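Local structure of Rna-directed RNA polymerase (Infectious pancreatic necrosis virus, 3ZED) at residues K591-E594 with L598-K601; Y613-L618 with D654-M659; Y106-K111 with S165-R170. The protein probably synthesises RNA on an RNA template from ribonucleoside triphosphates for the virus, occurring both free and covalently attached to the genomic RNA. All blocks are in the same frame, centred on the assembly; numbering follows the deposited sequence.

How the contacts relate
Contacts 1 and 2 are neighbours in the thumb region, with centres about 13 Å apart, whereas contact 3 belongs to the part of the chain assigned to the birnavirus palm family. The short helix 596-600 of contact 1 is followed in the chain by helix 604-621, which carries the first segment of contact 2. The two contacts meet at Met-659, whose CG lies 3.6 Å from CD2 of Leu-598 and 3.7 Å from CD2 of Leu-593. Contact 3 stands apart, its nearest atoms about 9 Å from contact 1 and about 17 Å from contact 2. It also comes nearest to a functional region: the side chain of Pro-108 is about 8 Å from that of Ile-252, a predicted GTP-binding residue.

Contact 1 (K591-E594 with L598-K601); sequences KGLE and LARK
Leu-593 and Leu-598 reach each other through different first torsions. Leu-593 holds CG anti to its carbonyl carbon (chi1 -81°), while Leu-598 places CG anti to the backbone N (chi1 -171°), which lets one of its methyls, CD2, meet the side chain of Leu-593. In the polymerase thumb, the loop ahead of helix 596-600 packs back on that helix: the irregular segment 591-594 precedes it, and the chain turns so that the side chain of Leu-593 lies against the helix that follows. The two leucine side chains cross at about a right angle, and each offers one methyl branch, CD2 of Leu-593 meeting CD2 of Leu-598 at 3.9 Å. The other branch of Leu-593 is used differently. Its CD1 approaches the helix backbone at Ala-599, 4.1 Å from CA, so that the fork of the leucine is divided between two successive helical residues. The CA atoms of Leu-593 and Ala-599 are 6.3 Å apart. The packing is purely apolar and lies near the protein surface. Neighbouring parts of the thumb extend it: Glu-605 and Tyr-608 of helix 604-621 touch Leu-593, Phe-652 of helix 650-654 touches Leu-598, and the hydroxyl of Tyr-608 is hydrogen-bonded to the carbonyl oxygen of Lys-591. On the Ala-599 side, the methyl group CB faces the loop and stands 4.4 Å from CD1 of Leu-593.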
ATOM      1  N   LYS B 591       3.852  -9.079 -17.735  1.00 48.49           N
ATOM      2  CA  LYS B 591       2.563  -8.379 -17.710  1.00 49.46           C
ATOM      3  C   LYS B 591       2.505  -7.628 -19.027  1.00 57.96           C
ATOM      4  O   LYS B 591       3.537  -7.078 -19.456  1.00 59.31           O
ATOM      5  CB  LYS B 591       2.430  -7.406 -16.518  1.00 49.87           C
ATOM      6  CG  LYS B 591       2.431  -8.041 -15.149  1.00 59.31           C
ATOM      7  CD  LYS B 591       2.174  -7.011 -14.069  1.00 68.10           C
ATOM      8  CE  LYS B 591       2.279  -7.624 -12.688  1.00 86.28           C
ATOM      9  NZ  LYS B 591       1.740  -6.732 -11.624  1.00 98.72           N
ATOM     10  N   GLY B 592       1.349  -7.626 -19.676  1.00 55.94           N
ATOM     11  CA  GLY B 592       1.173  -6.879 -20.914  1.00 57.51           C
ATOM     12  C   GLY B 592       0.761  -5.449 -20.621  1.00 65.19           C
ATOM     13  O   GLY B 592       0.839  -4.997 -19.471  1.00 63.54           O
ATOM     14  N   LEU B 593       0.299  -4.727 -21.655  1.00 66.36           N
ATOM     15  CA  LEU B 593      -0.249  -3.378 -21.473  1.00 67.60           C
ATOM     16  C   LEU B 593      -1.626  -3.509 -20.830  1.00 74.56           C
ATOM     17  O   LEU B 593      -2.552  -3.989 -21.491  1.00 76.77           O
ATOM     18  CB  LEU B 593      -0.360  -2.627 -22.823  1.00 68.80           C
ATOM     19  CG  LEU B 593       0.875  -1.960 -23.388  1.00 72.28           C
ATOM     20  CD1 LEU B 593       0.570  -1.379 -24.739  1.00 73.49           C
ATOM     21  CD2 LEU B 593       1.375  -0.854 -22.471  1.00 73.25           C
ATOM     22  N   GLU B 594      -1.754  -3.159 -19.541  1.00 71.30           N
ATOM     23  CA  GLU B 594      -3.041  -3.256 -18.838  1.00 72.17           C
ATOM     24  C   GLU B 594      -3.648  -1.845 -18.679  1.00 78.78           C
ATOM     25  O   GLU B 594      -3.917  -1.362 -17.572  1.00 77.78           O
ATOM     26  CB  GLU B 594      -2.892  -3.997 -17.504  1.00 72.32           C
ATOM     27  CG  GLU B 594      -2.678  -5.495 -17.690  1.00 83.08           C
ATOM     28  CD  GLU B 594      -2.227  -6.279 -16.470  1.00 94.92           C
ATOM     29  OE1 GLU B 594      -2.474  -5.817 -15.331  1.00 85.55           O
ATOM     30  OE2 GLU B 594      -1.645  -7.372 -16.658  1.00 82.38           O
ATOM     31  N   LEU B 598      -3.924   3.438 -23.776  1.00 77.75           N
ATOM     32  CA  LEU B 598      -2.566   3.382 -24.324  1.00 76.05           C
ATOM     33  C   LEU B 598      -2.445   2.257 -25.357  1.00 78.80           C
ATOM     34  O   LEU B 598      -1.814   2.461 -26.398  1.00 78.56           O
ATOM     35  CB  LEU B 598      -1.526   3.212 -23.196  1.00 74.02           C
ATOM     36  CG  LEU B 598      -0.035   3.351 -23.559  1.00 77.31           C
ATOM     37  CD1 LEU B 598       0.313   4.761 -24.026  1.00 77.89           C
ATOM     38  CD2 LEU B 598       0.812   3.007 -22.387  1.00 77.83           C
ATOM     39  N   ALA B 599      -3.081   1.095 -25.085  1.00 74.89           N
ATOM     40  CA  ALA B 599      -3.077  -0.067 -25.983  1.00 75.53           C
ATOM     41  C   ALA B 599      -3.712   0.274 -27.346  1.00 81.38           C
ATOM     42  O   ALA B 599      -3.251  -0.236 -28.368  1.00 81.36           O
ATOM     43  CB  ALA B 599      -3.809  -1.232 -25.334  1.00 75.84           C
ATOM     44  N   ARG B 600      -4.730   1.168 -27.348  1.00 79.58           N
ATOM     45  CA  ARG B 600      -5.456   1.638 -28.535  1.00 82.10           C
ATOM     46  C   ARG B 600      -4.570   2.475 -29.474  1.00 87.23           C
ATOM     47  O   ARG B 600      -4.758   2.409 -30.691  1.00 88.52           O
ATOM     48  CB  ARG B 600      -6.691   2.461 -28.124  1.00 82.68           C
ATOM     49  N   LYS B 601      -3.622   3.265 -28.908  1.00 82.46           N
ATOM     50  CA  LYS B 601      -2.702   4.148 -29.647  1.00 82.32           C
ATOM     51  C   LYS B 601      -1.795   3.362 -30.623  1.00 85.24           C
ATOM     52  O   LYS B 601      -1.331   2.275 -30.275  1.00 83.20           O
ATOM     53  CB  LYS B 601      -1.843   4.980 -28.676  1.00 82.61           C
ATOM     54  CG  LYS B 601      -2.619   6.091 -27.982  1.00 90.78           C
ATOM     55  CD  LYS B 601      -1.836   6.714 -26.842  1.00 95.74           C
ATOM     56  CE  LYS B 601      -2.677   7.702 -26.068  1.00105.89           C
ATOM     57  NZ  LYS B 601      -2.054   8.060 -24.766  1.00116.52           N
TER

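Contact 2 (Y613-L618 with D654-M659)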
ATOM      1  N   TYR B 613      11.626  -6.330 -22.848  1.00 41.89           N
ATOM      2  CA  TYR B 613      12.973  -6.894 -22.887  1.00 41.28           C
ATOM      3  C   TYR B 613      14.028  -5.934 -22.325  1.00 45.19           C
ATOM      4  O   TYR B 613      14.960  -6.406 -21.700  1.00 45.16           O
ATOM      5  CB  TYR B 613      13.328  -7.353 -24.303  1.00 43.80           C
ATOM      6  CG  TYR B 613      12.456  -8.512 -24.729  1.00 47.04           C
ATOM      7  CD1 TYR B 613      12.482  -9.723 -24.034  1.00 48.43           C
ATOM      8  CD2 TYR B 613      11.526  -8.369 -25.756  1.00 48.98           C
ATOM      9  CE1 TYR B 613      11.629 -10.770 -24.369  1.00 49.31           C
ATOM     10  CE2 TYR B 613      10.657  -9.409 -26.094  1.00 50.37           C
ATOM     11  CZ  TYR B 613      10.713 -10.607 -25.396  1.00 56.38           C
ATOM     12  OH  TYR B 613       9.921 -11.666 -25.757  1.00 57.05           O
ATOM     13  N   GLU B 614      13.863  -4.610 -22.468  1.00 40.97           N
ATOM     14  CA  GLU B 614      14.802  -3.651 -21.899  1.00 40.48           C
ATOM     15  C   GLU B 614      14.660  -3.570 -20.373  1.00 42.50           C
ATOM     16  O   GLU B 614      15.676  -3.534 -19.680  1.00 41.78           O
ATOM     17  CB  GLU B 614      14.624  -2.248 -22.521  1.00 43.01           C
ATOM     18  CG  GLU B 614      15.036  -2.123 -23.982  1.00 48.67           C
ATOM     19  CD  GLU B 614      16.509  -2.312 -24.285  1.00 62.30           C
ATOM     20  OE1 GLU B 614      16.975  -3.472 -24.318  1.00 53.42           O
ATOM     21  OE2 GLU B 614      17.196  -1.300 -24.530  1.00 67.68           O
ATOM     22  N   ALA B 615      13.409  -3.560 -19.848  1.00 38.52           N
ATOM     23  CA  ALA B 615      13.138  -3.467 -18.411  1.00 36.27           C
ATOM     24  C   ALA B 615      13.624  -4.703 -17.671  1.00 38.24           C
ATOM     25  O   ALA B 615      14.254  -4.547 -16.628  1.00 37.31           O
ATOM     26  CB  ALA B 615      11.664  -3.231 -18.145  1.00 37.03           C
ATOM     27  N   ILE B 616      13.421  -5.915 -18.226  1.00 35.53           N
ATOM     28  CA  ILE B 616      13.902  -7.150 -17.596  1.00 35.59           C
ATOM     29  C   ILE B 616      15.475  -7.113 -17.496  1.00 38.21           C
ATOM     30  O   ILE B 616      16.042  -7.541 -16.481  1.00 35.10           O
ATOM     31  CB  ILE B 616      13.339  -8.456 -18.234  1.00 39.17           C
ATOM     32  CG1 ILE B 616      13.415  -9.636 -17.251  1.00 40.32           C
ATOM     33  CG2 ILE B 616      13.983  -8.824 -19.568  1.00 40.74           C
ATOM     34  CD1 ILE B 616      12.321  -9.661 -16.133  1.00 45.92           C
ATOM     35  N   ARG B 617      16.142  -6.517 -18.496  1.00 35.90           N
ATOM     36  CA  ARG B 617      17.598  -6.349 -18.486  1.00 36.07           C
ATOM     37  C   ARG B 617      18.005  -5.333 -17.407  1.00 38.28           C
ATOM     38  O   ARG B 617      18.864  -5.648 -16.589  1.00 37.35           O
ATOM     39  CB  ARG B 617      18.105  -5.902 -19.862  1.00 36.93           C
ATOM     40  CG  ARG B 617      17.947  -6.946 -20.959  1.00 39.94           C
ATOM     41  CD  ARG B 617      18.213  -6.349 -22.336  1.00 33.87           C
ATOM     42  NE  ARG B 617      19.638  -6.085 -22.517  1.00 39.23           N
ATOM     43  CZ  ARG B 617      20.152  -5.298 -23.456  1.00 51.59           C
ATOM     44  NH1 ARG B 617      19.359  -4.656 -24.304  1.00 37.92           N
ATOM     45  NH2 ARG B 617      21.459  -5.139 -23.549  1.00 39.52           N
ATOM     46  N   LEU B 618      17.346  -4.158 -17.373  1.00 36.65           N
ATOM     47  CA  LEU B 618      17.607  -3.057 -16.441  1.00 38.04           C
ATOM     48  C   LEU B 618      17.530  -3.437 -14.972  1.00 37.96           C
ATOM     49  O   LEU B 618      18.374  -3.006 -14.180  1.00 36.83           O
ATOM     50  CB  LEU B 618      16.592  -1.929 -16.653  1.00 39.95           C
ATOM     51  CG  LEU B 618      16.842  -0.902 -17.707  1.00 48.48           C
ATOM     52  CD1 LEU B 618      15.587  -0.106 -17.940  1.00 51.38           C
ATOM     53  CD2 LEU B 618      17.922   0.033 -17.285  1.00 49.02           C
ATOM     54  N   ASP B 654      10.444   6.926 -24.484  1.00 59.48           N
ATOM     55  CA  ASP B 654      10.876   7.949 -23.525  1.00 59.50           C
ATOM     56  C   ASP B 654       9.991   7.858 -22.286  1.00 63.81           C
ATOM     57  O   ASP B 654      10.495   7.886 -21.155  1.00 62.86           O
ATOM     58  CB  ASP B 654      10.825   9.381 -24.122  1.00 62.88           C
ATOM     59  CG  ASP B 654      11.814   9.721 -25.232  1.00 76.97           C
ATOM     60  OD1 ASP B 654      12.985   9.298 -25.140  1.00 76.02           O
ATOM     61  OD2 ASP B 654      11.437  10.493 -26.147  1.00 87.41           O
ATOM     62  N   ASP B 655       8.670   7.713 -22.495  1.00 61.38           N
ATOM     63  CA  ASP B 655       7.720   7.579 -21.378  1.00 61.19           C
ATOM     64  C   ASP B 655       7.338   6.091 -21.177  1.00 61.97           C
ATOM     65  O   ASP B 655       6.160   5.763 -21.089  1.00 62.17           O
ATOM     66  CB  ASP B 655       6.481   8.466 -21.613  1.00 64.87           C
ATOM     67  CG  ASP B 655       6.798   9.915 -21.956  1.00 80.67           C
ATOM     68  OD1 ASP B 655       7.663  10.515 -21.273  1.00 81.04           O
ATOM     69  OD2 ASP B 655       6.187  10.446 -22.908  1.00 92.13           O
ATOM     70  N   TRP B 656       8.356   5.202 -21.108  1.00 55.49           N
ATOM     71  CA  TRP B 656       8.220   3.738 -20.971  1.00 54.65           C
ATOM     72  C   TRP B 656       7.661   3.265 -19.620  1.00 58.44           C
ATOM     73  O   TRP B 656       7.168   2.143 -19.527  1.00 58.09           O
ATOM     74  CB  TRP B 656       9.583   3.060 -21.191  1.00 52.71           C
ATOM     75  CG  TRP B 656      10.581   3.314 -20.094  1.00 52.56           C
ATOM     76  CD1 TRP B 656      11.459   4.356 -20.010  1.00 55.52           C
ATOM     77  CD2 TRP B 656      10.819   2.492 -18.940  1.00 51.25           C
ATOM     78  NE1 TRP B 656      12.239   4.228 -18.888  1.00 54.27           N
ATOM     79  CE2 TRP B 656      11.846   3.111 -18.192  1.00 54.62           C
ATOM     80  CE3 TRP B 656      10.245   1.299 -18.450  1.00 51.26           C
ATOM     81  CZ2 TRP B 656      12.294   2.596 -16.974  1.00 52.47           C
ATOM     82  CZ3 TRP B 656      10.708   0.778 -17.251  1.00 51.36           C
ATOM     83  CH2 TRP B 656      11.710   1.424 -16.523  1.00 51.83           C
ATOM     84  N   ASN B 657       7.776   4.098 -18.581  1.00 54.97           N
ATOM     85  CA  ASN B 657       7.417   3.800 -17.196  1.00 53.73           C
ATOM     86  C   ASN B 657       5.984   3.296 -17.029  1.00 58.38           C
ATOM     87  O   ASN B 657       5.777   2.304 -16.334  1.00 56.74           O
ATOM     88  CB  ASN B 657       7.677   5.021 -16.306  1.00 52.22           C
ATOM     89  CG  ASN B 657       9.121   5.469 -16.396  1.00 65.15           C
ATOM     90  OD1 ASN B 657       9.527   6.159 -17.337  1.00 56.94           O
ATOM     91  ND2 ASN B 657       9.956   4.957 -15.517  1.00 50.21           N
ATOM     92  N   ASN B 658       5.019   3.946 -17.684  1.00 57.52           N
ATOM     93  CA  ASN B 658       3.592   3.591 -17.636  1.00 58.30           C
ATOM     94  C   ASN B 658       3.288   2.231 -18.318  1.00 61.22           C
ATOM     95  O   ASN B 658       2.271   1.620 -17.998  1.00 63.40           O
ATOM     96  CB  ASN B 658       2.719   4.698 -18.241  1.00 61.75           C
ATOM     97  CG  ASN B 658       3.375   5.468 -19.359  1.00 90.24           C
ATOM     98  OD1 ASN B 658       3.954   6.545 -19.150  1.00 95.09           O
ATOM     99  ND2 ASN B 658       3.354   4.898 -20.552  1.00 76.34           N
ATOM    100  N   MET B 659       4.164   1.770 -19.227  1.00 54.13           N
ATOM    101  CA  MET B 659       4.056   0.495 -19.946  1.00 52.62           C
ATOM    102  C   MET B 659       4.709  -0.696 -19.205  1.00 53.82           C
ATOM    103  O   MET B 659       4.587  -1.844 -19.658  1.00 53.99           O
ATOM    104  CB  MET B 659       4.749   0.611 -21.307  1.00 55.25           C
ATOM    105  CG  MET B 659       4.108   1.563 -22.252  1.00 60.00           C
ATOM    106  SD  MET B 659       4.756   1.280 -23.904  1.00 65.03           S
ATOM    107  CE  MET B 659       3.397   1.870 -24.848  1.00 64.12           C
TER
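Ala-615 and Leu-618, three residues apart on helix 604-621, both turn toward the indole of Trp-656. Just ahead of them in the helix, Glu-614 directs its carboxylate to a buried polar cluster: OE1 receives NH1 of Arg-617 at 2.7 Å on its syn lone pair, in a salt bridge bent to 130° at the hydrogen, and is also bonded to Ser-635, while OE2 pairs with Arg-639. Next comes Ala-615, whose CB lies 4.2 Å from CZ3 of Trp-656. The contact thus joins a long thumb helix to the loop after helix 650-654, which runs into a 3-10 segment at 657-659, a helix-to-loop packing centred on a single tryptophan. In Trp-656 a chi1 of 69° sets CG between the backbone N and the carbonyl carbon, and together with chi2 (-88°) it turns the six-membered ring toward the helix; NE1 is hydrogen-bonded to the carbonyl oxygen of Ile-669. Arg-617 forms a second salt bridge, to Glu-628, so its guanidinium group links two carboxylates. One residue on, CD1 of Leu-618 approaches CZ2 of the same indole obliquely, at 4.4 Å.

Contact 3 (Y106-K111 with S165-R170)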
ATOM      1  N   TYR B 106     -21.601  -7.655  -8.336  1.00 58.86           N
ATOM      2  CA  TYR B 106     -20.281  -7.484  -8.908  1.00 56.33           C
ATOM      3  C   TYR B 106     -19.754  -8.836  -9.346  1.00 59.93           C
ATOM      4  O   TYR B 106     -19.488  -9.698  -8.518  1.00 58.08           O
ATOM      5  CB  TYR B 106     -19.332  -6.771  -7.923  1.00 55.29           C
ATOM      6  CG  TYR B 106     -17.884  -6.751  -8.376  1.00 53.82           C
ATOM      7  CD1 TYR B 106     -17.509  -6.095  -9.543  1.00 55.83           C
ATOM      8  CD2 TYR B 106     -16.900  -7.434  -7.665  1.00 52.00           C
ATOM      9  CE1 TYR B 106     -16.190  -6.111  -9.992  1.00 55.09           C
ATOM     10  CE2 TYR B 106     -15.572  -7.438  -8.088  1.00 50.99           C
ATOM     11  CZ  TYR B 106     -15.220  -6.773  -9.253  1.00 59.66           C
ATOM     12  OH  TYR B 106     -13.917  -6.774  -9.701  1.00 57.26           O
ATOM     13  N   TYR B 107     -19.630  -9.020 -10.665  1.00 57.67           N
ATOM     14  CA  TYR B 107     -19.167 -10.265 -11.261  1.00 58.13           C
ATOM     15  C   TYR B 107     -17.851 -10.020 -11.996  1.00 60.37           C
ATOM     16  O   TYR B 107     -17.862  -9.644 -13.168  1.00 61.23           O
ATOM     17  CB  TYR B 107     -20.253 -10.852 -12.187  1.00 62.24           C
ATOM     18  CG  TYR B 107     -21.444 -11.411 -11.438  1.00 66.92           C
ATOM     19  CD1 TYR B 107     -22.519 -10.597 -11.085  1.00 70.45           C
ATOM     20  CD2 TYR B 107     -21.517 -12.759 -11.108  1.00 68.74           C
ATOM     21  CE1 TYR B 107     -23.625 -11.110 -10.402  1.00 72.62           C
ATOM     22  CE2 TYR B 107     -22.637 -13.292 -10.468  1.00 71.72           C
ATOM     23  CZ  TYR B 107     -23.674 -12.457 -10.082  1.00 81.97           C
ATOM     24  OH  TYR B 107     -24.755 -12.985  -9.408  1.00 89.38           O
ATOM     25  N   PRO B 108     -16.705 -10.156 -11.294  1.00 54.50           N
ATOM     26  CA  PRO B 108     -15.411  -9.893 -11.948  1.00 52.88           C
ATOM     27  C   PRO B 108     -15.004 -10.975 -12.932  1.00 59.50           C
ATOM     28  O   PRO B 108     -15.424 -12.123 -12.801  1.00 60.05           O
ATOM     29  CB  PRO B 108     -14.427  -9.859 -10.777  1.00 52.07           C
ATOM     30  CG  PRO B 108     -15.030 -10.739  -9.747  1.00 56.89           C
ATOM     31  CD  PRO B 108     -16.523 -10.558  -9.881  1.00 54.80           C
ATOM     32  N   PHE B 109     -14.164 -10.606 -13.900  1.00 58.07           N
ATOM     33  CA  PHE B 109     -13.625 -11.548 -14.871  1.00 59.18           C
ATOM     34  C   PHE B 109     -12.410 -12.218 -14.279  1.00 57.87           C
ATOM     35  O   PHE B 109     -11.650 -11.611 -13.533  1.00 55.94           O
ATOM     36  CB  PHE B 109     -13.275 -10.858 -16.210  1.00 62.80           C
ATOM     37  CG  PHE B 109     -14.488 -10.428 -17.008  1.00 68.05           C
ATOM     38  CD1 PHE B 109     -15.139 -11.320 -17.856  1.00 73.82           C
ATOM     39  CD2 PHE B 109     -14.984  -9.132 -16.906  1.00 71.37           C
ATOM     40  CE1 PHE B 109     -16.274 -10.927 -18.575  1.00 77.08           C
ATOM     41  CE2 PHE B 109     -16.122  -8.738 -17.628  1.00 76.40           C
ATOM     42  CZ  PHE B 109     -16.759  -9.639 -18.455  1.00 76.19           C
ATOM     43  N   HIS B 110     -12.252 -13.481 -14.594  1.00 53.46           N
ATOM     44  CA  HIS B 110     -11.140 -14.298 -14.155  1.00 50.99           C
ATOM     45  C   HIS B 110     -10.488 -14.809 -15.415  1.00 56.09           C
ATOM     46  O   HIS B 110     -11.124 -15.542 -16.176  1.00 57.07           O
ATOM     47  CB  HIS B 110     -11.652 -15.414 -13.230  1.00 51.42           C
ATOM     48  CG  HIS B 110     -12.267 -14.897 -11.966  1.00 53.50           C
ATOM     49  ND1 HIS B 110     -13.632 -14.756 -11.831  1.00 56.06           N
ATOM     50  CD2 HIS B 110     -11.674 -14.473 -10.827  1.00 53.44           C
ATOM     51  CE1 HIS B 110     -13.830 -14.279 -10.612  1.00 54.35           C
ATOM     52  NE2 HIS B 110     -12.686 -14.106  -9.966  1.00 53.15           N
ATOM     53  N   LYS B 111      -9.273 -14.321 -15.721  1.00 51.91           N
ATOM     54  CA  LYS B 111      -8.597 -14.737 -16.949  1.00 51.94           C
ATOM     55  C   LYS B 111      -7.141 -15.163 -16.675  1.00 54.58           C
ATOM     56  O   LYS B 111      -6.465 -14.515 -15.884  1.00 52.27           O
ATOM     57  CB  LYS B 111      -8.637 -13.638 -18.042  1.00 53.56           C
ATOM     58  CG  LYS B 111     -10.024 -13.200 -18.518  1.00 51.30           C
ATOM     59  CD  LYS B 111     -10.797 -14.269 -19.315  1.00 56.45           C
ATOM     60  CE  LYS B 111     -12.247 -13.862 -19.451  1.00 57.73           C
ATOM     61  NZ  LYS B 111     -13.069 -14.944 -20.030  1.00 62.86           N
ATOM     62  N   SER B 165     -13.223 -19.683  -6.888  1.00 46.80           N
ATOM     63  CA  SER B 165     -12.786 -20.637  -5.863  1.00 46.67           C
ATOM     64  C   SER B 165     -11.519 -20.112  -5.157  1.00 50.06           C
ATOM     65  O   SER B 165     -11.437 -20.146  -3.923  1.00 49.13           O
ATOM     66  CB  SER B 165     -12.530 -22.012  -6.474  1.00 48.97           C
ATOM     67  OG  SER B 165     -13.736 -22.708  -6.740  1.00 59.78           O
ATOM     68  N   GLY B 166     -10.552 -19.636  -5.960  1.00 45.27           N
ATOM     69  CA  GLY B 166      -9.317 -19.035  -5.464  1.00 43.10           C
ATOM     70  C   GLY B 166      -9.609 -17.891  -4.504  1.00 47.10           C
ATOM     71  O   GLY B 166      -9.108 -17.905  -3.371  1.00 46.28           O
ATOM     72  N   GLN B 167     -10.518 -16.941  -4.919  1.00 42.60           N
ATOM     73  CA  GLN B 167     -10.952 -15.779  -4.128  1.00 41.31           C
ATOM     74  C   GLN B 167     -11.657 -16.197  -2.838  1.00 45.05           C
ATOM     75  O   GLN B 167     -11.380 -15.633  -1.781  1.00 42.64           O
ATOM     76  CB  GLN B 167     -11.896 -14.864  -4.945  1.00 43.19           C
ATOM     77  CG  GLN B 167     -11.219 -14.092  -6.070  1.00 43.65           C
ATOM     78  CD  GLN B 167     -12.125 -13.012  -6.587  1.00 51.52           C
ATOM     79  OE1 GLN B 167     -12.946 -13.237  -7.472  1.00 46.59           O
ATOM     80  NE2 GLN B 167     -12.028 -11.821  -6.019  1.00 41.30           N
ATOM     81  N   LEU B 168     -12.567 -17.186  -2.927  1.00 45.07           N
ATOM     82  CA  LEU B 168     -13.355 -17.684  -1.794  1.00 46.07           C
ATOM     83  C   LEU B 168     -12.464 -18.402  -0.763  1.00 50.33           C
ATOM     84  O   LEU B 168     -12.609 -18.149   0.436  1.00 50.45           O
ATOM     85  CB  LEU B 168     -14.492 -18.592  -2.289  1.00 47.79           C
ATOM     86  CG  LEU B 168     -15.605 -17.871  -3.081  1.00 53.09           C
ATOM     87  CD1 LEU B 168     -16.481 -18.855  -3.833  1.00 54.53           C
ATOM     88  CD2 LEU B 168     -16.451 -16.990  -2.185  1.00 53.16           C
ATOM     89  N   ASN B 169     -11.524 -19.243  -1.230  1.00 45.59           N
ATOM     90  CA  ASN B 169     -10.564 -19.938  -0.372  1.00 45.12           C
ATOM     91  C   ASN B 169      -9.621 -18.943   0.306  1.00 47.01           C
ATOM     92  O   ASN B 169      -9.245 -19.148   1.460  1.00 46.00           O
ATOM     93  CB  ASN B 169      -9.759 -20.964  -1.163  1.00 42.17           C
ATOM     94  CG  ASN B 169     -10.510 -22.246  -1.345  1.00 59.66           C
ATOM     95  OD1 ASN B 169     -10.719 -23.005  -0.401  1.00 50.57           O
ATOM     96  ND2 ASN B 169     -10.954 -22.497  -2.561  1.00 57.46           N
ATOM     97  N   ARG B 170      -9.268 -17.850  -0.403  1.00 42.02           N
ATOM     98  CA  ARG B 170      -8.447 -16.765   0.136  1.00 40.02           C
ATOM     99  C   ARG B 170      -9.159 -16.102   1.319  1.00 44.51           C
ATOM    100  O   ARG B 170      -8.519 -15.837   2.343  1.00 43.26           O
ATOM    101  CB  ARG B 170      -8.125 -15.728  -0.949  1.00 38.31           C
ATOM    102  CG  ARG B 170      -7.316 -14.538  -0.470  1.00 41.03           C
ATOM    103  CD  ARG B 170      -5.907 -14.917  -0.073  1.00 42.10           C
ATOM    104  NE  ARG B 170      -5.113 -13.737   0.269  1.00 47.05           N
ATOM    105  CZ  ARG B 170      -3.834 -13.777   0.618  1.00 58.73           C
ATOM    106  NH1 ARG B 170      -3.193 -14.937   0.688  1.00 49.46           N
ATOM    107  NH2 ARG B 170      -3.188 -12.660   0.921  1.00 41.08           N
TER
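The imidazole of His-110 and the side-chain amide of Gln-167 meet edge-on from the ring, with their planes 59° apart. NE2 of His-110 donates to OE1 of Gln-167 over 2.7 Å, in a nearly straight bond of 161° at the hydrogen. The oxygen lies in the imidazole plane, whereas seen from the amide the donor sits well above the carbonyl plane. Both residues hold CG anti to the carbonyl carbon, and beyond CG the glutamine chain is extended, which carries its amide from the helix across to the loop. Pro-108 borders the same oxygen, its CG 4.0 Å from OE1 of Gln-167, and its CD rests over one face of the Tyr-106 ring. The other end of the amide is held too: NE2 of Gln-167 is hydrogen-bonded to Asn-320 and to the carbonyl oxygen of Leu-302, which fixes the amide's rotation and leaves OE1 to accept from the histidine. Pro-304 touches His-110, Pro-108 and Gln-167. A buried glutamine thus ties loop 106-111 and helix 164-179 to strands 299-310 and 320-323, an antiparallel pair of a mixed sheet in the part of this viral RNA polymerase assigned to the birnavirus palm family.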